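Local coordinates for protein acetyl-xylan esterase (Streptomyces lividans, PDB 2CC0) that probably removes acetyl groups from acetylated xylan as a metal-dependent family 4 carbohydrate esterase involved in plant cell wall degradation, at residues F36-G39 with Q40-A43; H66-M69 with T70-G73; E80-R83 with T84-I88. One frame throughout, in Å; residues are numbered along the deposited sequence.

Contact 1: residues F36-G39 with Q40-A43; sequences FNQG and QYAA
The carboxamide of Q38 and the phenol ring of Y41 meet obliquely, their planes 37° apart. CD and OE1 of Q38 each lie about 3.6 Å from Y41 CE2, while further back along the side chain Q38 CB lies 3.8 Å from Y41 CD2. The two chains thus leave the backbone abreast, in one direction. One face of the Y41 ring carries Q40 CG, 3.7 Å above the ring plane and displaced toward the rim. Q40 reaches the Q38 amide because its first torsion puts CG between the backbone N and the carbonyl carbon (chi1 65°), after which the chain runs out extended. Its NE2 then donates to Q38 OE1 over 2.9 Å with an N-H...O angle of 163°, and the acceptor lies in the plane of the Q40 amide.

This is the junction where strand 34-37 of the polysaccharide deacetylase fold passes into helix 39-44, with Q38 at the N-cap position. The Q38 carbonyl O starts the helical bonding: A42 N donates to it at 3.0 Å, and Y41 N adds a weak, bent bond of 3.1 Å. One residue on, A43 N donates to G39 O at 2.9 Å. The other end of the Q38 amide is engaged too, since NE2 donates to OD1 of the zinc ligand D13, which places Q38 in the second shell of the metal.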
ATOM      1  N   PHE A  36      -9.323 -13.741  -1.817  1.00  6.67           N
ATOM      2  CA  PHE A  36      -8.235 -14.168  -0.917  1.00  6.20           C
ATOM      3  C   PHE A  36      -8.705 -15.459  -0.242  1.00  7.01           C
ATOM      4  O   PHE A  36      -9.389 -15.427   0.792  1.00  6.83           O
ATOM      5  CB  PHE A  36      -7.894 -13.070   0.089  1.00  6.38           C
ATOM      6  CG  PHE A  36      -7.097 -11.953  -0.509  1.00  5.79           C
ATOM      7  CD1 PHE A  36      -7.745 -10.889  -1.155  1.00  7.11           C
ATOM      8  CD2 PHE A  36      -5.689 -11.975  -0.462  1.00  7.92           C
ATOM      9  CE1 PHE A  36      -6.984  -9.848  -1.722  1.00  7.70           C
ATOM     10  CE2 PHE A  36      -4.946 -10.932  -1.025  1.00  7.25           C
ATOM     11  CZ  PHE A  36      -5.591  -9.888  -1.650  1.00  7.77           C
ATOM     12  N   ASN A  37      -8.390 -16.579  -0.895  1.00  6.98           N
ATOM     13  CA  ASN A  37      -8.845 -17.906  -0.425  1.00  6.67           C
ATOM     14  C   ASN A  37      -7.981 -18.454   0.709  1.00  7.46           C
ATOM     15  O   ASN A  37      -6.752 -18.282   0.710  1.00  8.00           O
ATOM     16  CB  ASN A  37      -8.789 -18.934  -1.569  1.00  7.43           C
ATOM     17  CG  ASN A  37      -9.844 -18.712  -2.659  1.00  7.17           C
ATOM     18  OD1 ASN A  37     -10.812 -17.913  -2.544  1.00 10.54           O
ATOM     19  ND2 ASN A  37      -9.703 -19.479  -3.693  1.00  7.27           N
ATOM     20  N   GLN A  38      -8.602 -19.206   1.622  1.00  7.50           N
ATOM     21  CA  GLN A  38      -7.804 -20.021   2.555  1.00  7.55           C
ATOM     22  C   GLN A  38      -7.379 -21.306   1.847  1.00  7.87           C
ATOM     23  O   GLN A  38      -8.183 -21.925   1.129  1.00  8.80           O
ATOM     24  CB  GLN A  38      -8.610 -20.410   3.791  1.00  8.23           C
ATOM     25  CG  GLN A  38      -8.922 -19.199   4.689  1.00  6.86           C
ATOM     26  CD  GLN A  38      -9.572 -19.607   5.974  1.00  9.45           C
ATOM     27  OE1 GLN A  38      -9.291 -20.685   6.492  1.00 11.76           O
ATOM     28  NE2 GLN A  38     -10.441 -18.754   6.500  1.00 10.76           N
ATOM     29  N   GLY A  39      -6.138 -21.715   2.076  1.00  8.05           N
ATOM     30  CA  GLY A  39      -5.632 -22.956   1.434  1.00  7.81           C
ATOM     31  C   GLY A  39      -6.507 -24.172   1.745  1.00  7.99           C
ATOM     32  O   GLY A  39      -6.785 -24.991   0.860  1.00  9.49           O
ATOM     33  N   GLN A  40      -6.985 -24.299   2.987  1.00  8.13           N
ATOM     34  CA  GLN A  40      -7.791 -25.494   3.317  1.00  8.75           C
ATOM     35  C   GLN A  40      -9.056 -25.562   2.465  1.00  9.82           C
ATOM     36  O   GLN A  40      -9.490 -26.646   2.092  1.00 10.97           O
ATOM     37  CB  GLN A  40      -8.132 -25.542   4.811  1.00  8.31           C
ATOM     38  CG  GLN A  40      -9.030 -24.433   5.301  1.00  9.04           C
ATOM     39  CD  GLN A  40      -9.289 -24.532   6.796  1.00  9.71           C
ATOM     40  OE1 GLN A  40      -9.312 -25.645   7.365  1.00 14.59           O
ATOM     41  NE2 GLN A  40      -9.523 -23.397   7.436  1.00  9.32           N
ATOM     42  N   TYR A  41      -9.663 -24.409   2.183  1.00  9.86           N
ATOM     43  CA  TYR A  41     -10.886 -24.364   1.365  1.00 10.58           C
ATOM     44  C   TYR A  41     -10.602 -24.513  -0.126  1.00 11.22           C
ATOM     45  O   TYR A  41     -11.424 -25.090  -0.855  1.00 11.24           O
ATOM     46  CB  TYR A  41     -11.698 -23.094   1.637  1.00 10.80           C
ATOM     47  CG  TYR A  41     -12.115 -22.950   3.097  1.00  9.24           C
ATOM     48  CD1 TYR A  41     -12.486 -24.065   3.840  1.00  9.77           C
ATOM     49  CD2 TYR A  41     -12.150 -21.684   3.721  1.00 11.43           C
ATOM     50  CE1 TYR A  41     -12.861 -23.942   5.201  1.00 11.09           C
ATOM     51  CE2 TYR A  41     -12.518 -21.553   5.057  1.00 11.86           C
ATOM     52  CZ  TYR A  41     -12.880 -22.690   5.786  1.00 11.63           C
ATOM     53  OH  TYR A  41     -13.273 -22.589   7.110  1.00 13.85           O
ATOM     54  N   ALA A  42      -9.454 -24.003  -0.582  1.00 10.98           N
ATOM     55  CA  ALA A  42      -9.027 -24.256  -1.973  1.00 11.56           C
ATOM     56  C   ALA A  42      -8.819 -25.764  -2.177  1.00 12.23           C
ATOM     57  O   ALA A  42      -9.231 -26.322  -3.206  1.00 14.02           O
ATOM     58  CB  ALA A  42      -7.763 -23.512  -2.276  1.00 11.93           C
ATOM     59  N   ALA A  43      -8.187 -26.415  -1.201  1.00 12.24           N
ATOM     60  CA  ALA A  43      -7.936 -27.869  -1.259  1.00 13.88           C
ATOM     61  C   ALA A  43      -9.246 -28.656  -1.285  1.00 14.46           C
ATOM     62  O   ALA A  43      -9.372 -29.664  -2.009  1.00 14.93           O
ATOM     63  CB  ALA A  43      -7.067 -28.293  -0.060  1.00 14.12           C
TER

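Contact 2: residues H66-M69 with T70-G73; sequences HPHM and TQLG. With ZN (zinc ion), chain C.
H68 and Q71 meet because both turn CG anti to the carbonyl carbon and beside the backbone N, with chi1 of -73° in H68 and -65° in Q71. From there the extended Q71 side chain keeps company with that of H68, both heading one way, and the amide and imidazole planes come to lie only 5° apart. The touch itself is at the root of the histidine, where the nearest atoms are CB and CG: Q71 NE2 is 3.6 Å from H68 CB and 3.8 Å from H68 CG.

Two backbone bonds set the turn that makes this possible. Q71 N donates to H68 O at 3.0 Å and L72 N to M69 O, also at 3.0 Å, both spanning three residues as in a 3-10 turn. The turn swings L72 back to P67, whose CG lies 3.7 Å from L72 CD1, the two side chains crossing at about a right angle. The same methyl meets M69, with SD 4.0 Å from L72 CD1.

Ahead of the turn H66 reaches the zinc ion through NE2 at 2.2 Å; water 1 is bound at 2.1 Å, and D13 and H62 are also ligands. The ring of Y103 meets H66 edge-to-face and stacks on H68, whose ND1 is hydrogen-bonded to E105 OE1.

Across the turn, then, the directional bonds come from the main chain: P67, M69 and L72 meet through apolar contacts, and no side-chain hydrogen bond crosses it. H66 NE2 is committed to the metal and H68 ND1 to E105, and this last bond, with the Y103 stack, probably fixes the rotation of the H68 ring.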
ATOM      1  N   HIS A  66      -6.128 -19.781   8.552  1.00  9.51           N
ATOM      2  CA  HIS A  66      -6.493 -18.483   9.120  1.00  9.83           C
ATOM      3  C   HIS A  66      -6.035 -18.294  10.598  1.00  9.98           C
ATOM      4  O   HIS A  66      -6.817 -17.826  11.424  1.00 10.54           O
ATOM      5  CB  HIS A  66      -8.021 -18.256   8.970  1.00 10.68           C
ATOM      6  CG  HIS A  66      -8.437 -16.816   8.984  1.00 11.35           C
ATOM      7  ND1 HIS A  66      -8.599 -16.092  10.144  1.00 12.77           N
ATOM      8  CD2 HIS A  66      -8.746 -15.969   7.970  1.00 13.71           C
ATOM      9  CE1 HIS A  66      -8.993 -14.866   9.850  1.00 14.59           C
ATOM     10  NE2 HIS A  66      -9.089 -14.764   8.540  1.00 13.74           N
ATOM     11  N   PRO A  67      -4.775 -18.644  10.916  1.00  9.75           N
ATOM     12  CA  PRO A  67      -4.295 -18.417  12.288  1.00 10.51           C
ATOM     13  C   PRO A  67      -3.939 -16.953  12.481  1.00 10.92           C
ATOM     14  O   PRO A  67      -3.816 -16.221  11.489  1.00 10.80           O
ATOM     15  CB  PRO A  67      -3.000 -19.244  12.344  1.00 11.26           C
ATOM     16  CG  PRO A  67      -2.489 -19.204  10.954  1.00 10.48           C
ATOM     17  CD  PRO A  67      -3.717 -19.237  10.058  1.00 10.01           C
ATOM     18  N   HIS A  68      -3.736 -16.543  13.730  1.00 11.11           N
ATOM     19  CA  HIS A  68      -3.080 -15.269  13.996  1.00 12.35           C
ATOM     20  C   HIS A  68      -1.601 -15.507  13.697  1.00 12.66           C
ATOM     21  O   HIS A  68      -0.876 -16.054  14.510  1.00 13.21           O
ATOM     22  CB  HIS A  68      -3.298 -14.889  15.462  1.00 13.61           C
ATOM     23  CG  HIS A  68      -4.689 -14.436  15.762  1.00 14.51           C
ATOM     24  ND1 HIS A  68      -5.091 -13.124  15.625  1.00 16.59           N
ATOM     25  CD2 HIS A  68      -5.776 -15.123  16.188  1.00 16.48           C
ATOM     26  CE1 HIS A  68      -6.370 -13.022  15.944  1.00 16.65           C
ATOM     27  NE2 HIS A  68      -6.806 -14.220  16.294  1.00 16.90           N
ATOM     28  N   MET A  69      -1.142 -15.106  12.515  1.00 11.99           N
ATOM     29  CA  MET A  69       0.193 -15.504  11.994  0.50 11.84           C
ATOM     30  C   MET A  69       1.358 -15.005  12.851  1.00 12.56           C
ATOM     31  O   MET A  69       2.393 -15.655  12.930  1.00 13.05           O
ATOM     32  CB  MET A  69       0.393 -15.039  10.533  0.50 10.76           C
ATOM     33  CG  MET A  69      -0.502 -15.737   9.465  0.50  9.65           C
ATOM     34  SD  MET A  69      -0.028 -17.419   8.949  0.50  9.66           S
ATOM     35  CE  MET A  69       1.369 -17.137   7.843  0.50  8.88           C
ATOM     36  N   THR A  70       1.190 -13.844  13.463  1.00 13.21           N
ATOM     37  CA  THR A  70       2.277 -13.263  14.246  1.00 15.20           C
ATOM     38  C   THR A  70       2.462 -14.020  15.564  1.00 15.60           C
ATOM     39  O   THR A  70       3.458 -13.807  16.253  1.00 16.90           O
ATOM     40  CB  THR A  70       2.093 -11.745  14.484  1.00 15.98           C
ATOM     41  OG1 THR A  70       1.003 -11.525  15.384  1.00 17.56           O
ATOM     42  CG2 THR A  70       1.847 -11.001  13.155  1.00 16.76           C
ATOM     43  N   GLN A  71       1.517 -14.907  15.892  1.00 14.96           N
ATOM     44  CA  GLN A  71       1.681 -15.794  17.060  1.00 16.08           C
ATOM     45  C   GLN A  71       2.440 -17.094  16.733  1.00 16.20           C
ATOM     46  O   GLN A  71       2.729 -17.905  17.647  1.00 17.38           O
ATOM     47  CB  GLN A  71       0.313 -16.090  17.670  1.00 16.54           C
ATOM     48  CG  GLN A  71      -0.359 -14.850  18.237  1.00 19.86           C
ATOM     49  CD  GLN A  71      -1.766 -15.111  18.742  1.00 25.01           C
ATOM     50  OE1 GLN A  71      -2.147 -16.255  19.006  1.00 28.49           O
ATOM     51  NE2 GLN A  71      -2.555 -14.048  18.865  1.00 27.24           N
ATOM     52  N   LEU A  72       2.758 -17.294  15.450  1.00 15.76           N
ATOM     53  CA  LEU A  72       3.465 -18.482  14.984  1.00 16.13           C
ATOM     54  C   LEU A  72       4.956 -18.258  14.850  1.00 16.17           C
ATOM     55  O   LEU A  72       5.422 -17.120  14.663  1.00 17.13           O
ATOM     56  CB  LEU A  72       2.924 -18.965  13.616  1.00 16.03           C
ATOM     57  CG  LEU A  72       1.417 -19.225  13.507  1.00 16.56           C
ATOM     58  CD1 LEU A  72       1.035 -19.606  12.092  1.00 16.94           C
ATOM     59  CD2 LEU A  72       0.941 -20.269  14.492  1.00 19.93           C
ATOM     60  N   GLY A  73       5.713 -19.351  14.923  1.00 16.07           N
ATOM     61  CA  GLY A  73       7.117 -19.302  14.540  1.00 16.31           C
ATOM     62  C   GLY A  73       7.254 -19.224  13.032  1.00 15.88           C
ATOM     63  O   GLY A  73       6.304 -19.528  12.298  1.00 15.44           O
TER
HETATM   64 ZN    ZN C 200      -9.845 -13.651   6.771  0.50 12.92          ZN
HETATM   65  O   HOH W   1     -11.581 -13.031   7.731  1.00 29.49           O

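Contact 3: residues E80-R83 with T84-I88; sequences EISR and TQQAI
E80 offers its carbonyl O to T84 twice: OG1 donates at 2.9 Å, with a C=O...donor angle of 168°, while the T84 N-H bond is long and weak at 3.4 Å. T84 achieves this by holding OG1 anti to its own carbonyl carbon (chi1 -58°), which folds the hydroxyl back over the preceding turn. A valine here would probably leave the E80 carbonyl with little beyond the weak amide bond, since no hydroxyl would remain to donate to it. The carboxylate of E80 is engaged separately, by T65 OG1 and Y64 N.

Next comes I81, whose O accepts Q85 N at 3.0 Å and also takes a bond from N61 ND2. At S82 the O receives Q86 N, likewise at 3.0 Å, and the extended Q86 side chain passes close by, with CG and CD both 3.3 Å from S82 O. R83 O closes the series by accepting A87 N at 2.9 Å, and A87 CB lies 3.4 Å from the same oxygen.

The i to i-4 backbone bonds are those of an alpha helix, in which a threonine hydroxyl commonly bonds back to the i-4 carbonyl; this is helix 74-90 of the polysaccharide deacetylase fold.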
ATOM      1  N   GLU A  80       2.067 -22.486   6.464  1.00 10.74           N
ATOM      2  CA  GLU A  80       0.751 -21.943   6.160  1.00 10.18           C
ATOM      3  C   GLU A  80       0.727 -21.290   4.775  1.00  9.72           C
ATOM      4  O   GLU A  80      -0.207 -21.480   3.985  1.00  9.83           O
ATOM      5  CB  GLU A  80       0.381 -20.913   7.238  1.00 10.68           C
ATOM      6  CG  GLU A  80      -0.088 -21.530   8.561  1.00 10.32           C
ATOM      7  CD  GLU A  80      -1.583 -21.836   8.614  1.00 11.26           C
ATOM      8  OE1 GLU A  80      -2.361 -21.249   7.842  1.00 11.00           O
ATOM      9  OE2 GLU A  80      -1.979 -22.676   9.459  1.00 14.05           O
ATOM     10  N   ILE A  81       1.748 -20.499   4.483  1.00  9.32           N
ATOM     11  CA  ILE A  81       1.801 -19.797   3.196  1.00  9.52           C
ATOM     12  C   ILE A  81       2.080 -20.753   2.012  1.00  9.52           C
ATOM     13  O   ILE A  81       1.375 -20.733   0.978  1.00  8.99           O
ATOM     14  CB  ILE A  81       2.800 -18.626   3.269  1.00  9.61           C
ATOM     15  CG1 ILE A  81       2.118 -17.460   4.015  1.00 11.77           C
ATOM     16  CG2 ILE A  81       3.204 -18.176   1.876  1.00 11.05           C
ATOM     17  CD1 ILE A  81       3.049 -16.297   4.366  1.00 12.52           C
ATOM     18  N   SER A  82       3.090 -21.610   2.178  1.00 10.13           N
ATOM     19  CA  SER A  82       3.462 -22.514   1.096  0.50 10.46           C
ATOM     20  C   SER A  82       2.352 -23.523   0.763  1.00 10.69           C
ATOM     21  O   SER A  82       2.086 -23.781  -0.409  1.00 10.33           O
ATOM     22  CB  SER A  82       4.776 -23.219   1.404  0.50 11.12           C
ATOM     23  OG  SER A  82       4.678 -23.961   2.594  0.50 10.01           O
ATOM     24  N   ARG A  83       1.692 -24.073   1.774  1.00 10.37           N
ATOM     25  CA  ARG A  83       0.609 -25.031   1.523  0.50 10.69           C
ATOM     26  C   ARG A  83      -0.535 -24.365   0.770  1.00  9.79           C
ATOM     27  O   ARG A  83      -1.208 -24.989  -0.044  1.00 10.92           O
ATOM     28  CB  ARG A  83       0.116 -25.654   2.827  0.50 11.24           C
ATOM     29  CG  ARG A  83       1.089 -26.694   3.390  0.50 13.62           C
ATOM     30  CD  ARG A  83       1.192 -26.572   4.900  0.50 16.23           C
ATOM     31  NE  ARG A  83       0.009 -27.067   5.566  0.50 17.75           N
ATOM     32  CZ  ARG A  83      -0.534 -26.553   6.665  0.50 18.64           C
ATOM     33  NH1 ARG A  83      -0.013 -25.492   7.265  0.50 17.42           N
ATOM     34  NH2 ARG A  83      -1.618 -27.126   7.168  0.50 18.86           N
ATOM     35  N   THR A  84      -0.762 -23.079   1.065  1.00  8.90           N
ATOM     36  CA  THR A  84      -1.805 -22.354   0.355  1.00  8.42           C
ATOM     37  C   THR A  84      -1.425 -22.063  -1.122  1.00  8.76           C
ATOM     38  O   THR A  84      -2.295 -22.151  -2.010  1.00  8.94           O
ATOM     39  CB  THR A  84      -2.191 -21.081   1.148  1.00  7.54           C
ATOM     40  OG1 THR A  84      -2.624 -21.479   2.459  1.00  8.36           O
ATOM     41  CG2 THR A  84      -3.327 -20.343   0.446  1.00  7.01           C
ATOM     42  N   GLN A  85      -0.150 -21.714  -1.379  1.00  8.85           N
ATOM     43  CA  GLN A  85       0.343 -21.555  -2.760  1.00  9.29           C
ATOM     44  C   GLN A  85       0.066 -22.852  -3.525  1.00  9.40           C
ATOM     45  O   GLN A  85      -0.502 -22.837  -4.611  1.00  9.88           O
ATOM     46  CB  GLN A  85       1.852 -21.259  -2.793  1.00  9.00           C
ATOM     47  CG  GLN A  85       2.265 -19.882  -2.227  1.00 10.05           C
ATOM     48  CD  GLN A  85       1.664 -18.722  -3.030  1.00 10.51           C
ATOM     49  OE1 GLN A  85       0.549 -18.269  -2.745  1.00  9.49           O
ATOM     50  NE2 GLN A  85       2.375 -18.284  -4.078  1.00 10.73           N
ATOM     51  N   GLN A  86       0.429 -23.968  -2.895  1.00  9.85           N
ATOM     52  CA  GLN A  86       0.274 -25.293  -3.502  1.00 11.25           C
ATOM     53  C   GLN A  86      -1.204 -25.629  -3.738  1.00 11.20           C
ATOM     54  O   GLN A  86      -1.564 -26.147  -4.798  1.00 12.23           O
ATOM     55  CB  GLN A  86       0.932 -26.341  -2.597  1.00 12.41           C
ATOM     56  CG  GLN A  86       2.468 -26.245  -2.541  1.00 16.61           C
ATOM     57  CD  GLN A  86       3.062 -26.807  -1.243  1.00 24.55           C
ATOM     58  OE1 GLN A  86       2.379 -27.495  -0.479  1.00 25.10           O
ATOM     59  NE2 GLN A  86       4.337 -26.484  -0.977  1.00 25.38           N
ATOM     60  N   ALA A  87      -2.061 -25.348  -2.757  1.00 10.54           N
ATOM     61  CA  ALA A  87      -3.480 -25.718  -2.896  1.00  9.90           C
ATOM     62  C   ALA A  87      -4.158 -24.905  -3.998  1.00 10.04           C
ATOM     63  O   ALA A  87      -4.959 -25.432  -4.784  1.00 10.97           O
ATOM     64  CB  ALA A  87      -4.228 -25.566  -1.573  1.00 10.29           C
ATOM     65  N   ILE A  88      -3.861 -23.602  -4.050  1.00  9.38           N
ATOM     66  CA  ILE A  88      -4.483 -22.764  -5.072  1.00  9.11           C
ATOM     67  C   ILE A  88      -3.981 -23.129  -6.480  1.00  9.27           C
ATOM     68  O   ILE A  88      -4.784 -23.291  -7.426  1.00 10.43           O
ATOM     69  CB  ILE A  88      -4.308 -21.254  -4.740  1.00  8.27           C
ATOM     70  CG1 ILE A  88      -5.058 -20.942  -3.431  1.00  7.91           C
ATOM     71  CG2 ILE A  88      -4.745 -20.382  -5.922  1.00  9.38           C
ATOM     72  CD1 ILE A  88      -4.713 -19.570  -2.798  1.00  9.74           C
TER
HETATM   73  O   HOH W   2       4.356 -26.697   1.537  1.00 33.48           O

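In the fold
From the N terminus, contact 1 comes first, at the passage from strand 34-37 into helix 39-44; contact 2 follows in the loop between strand 58-61 and helix 74-90, and contact 3 lies within that helix. Each closes only a local turn, and the three follow in series, neither nesting nor crossing. They nevertheless touch in space. Q38 NE2 packs against H66 CB at 3.5 Å, joining contacts 1 and 2 beside the zinc. G39 CA lies 3.5 Å from T84 OG1, one of several contacts, with A42 CB against I88 CG1, where helix 39-44 packs on helix 74-90. P67 CD, 3.3 Å from E80 OE1, brings the metal-binding loop onto that same helix.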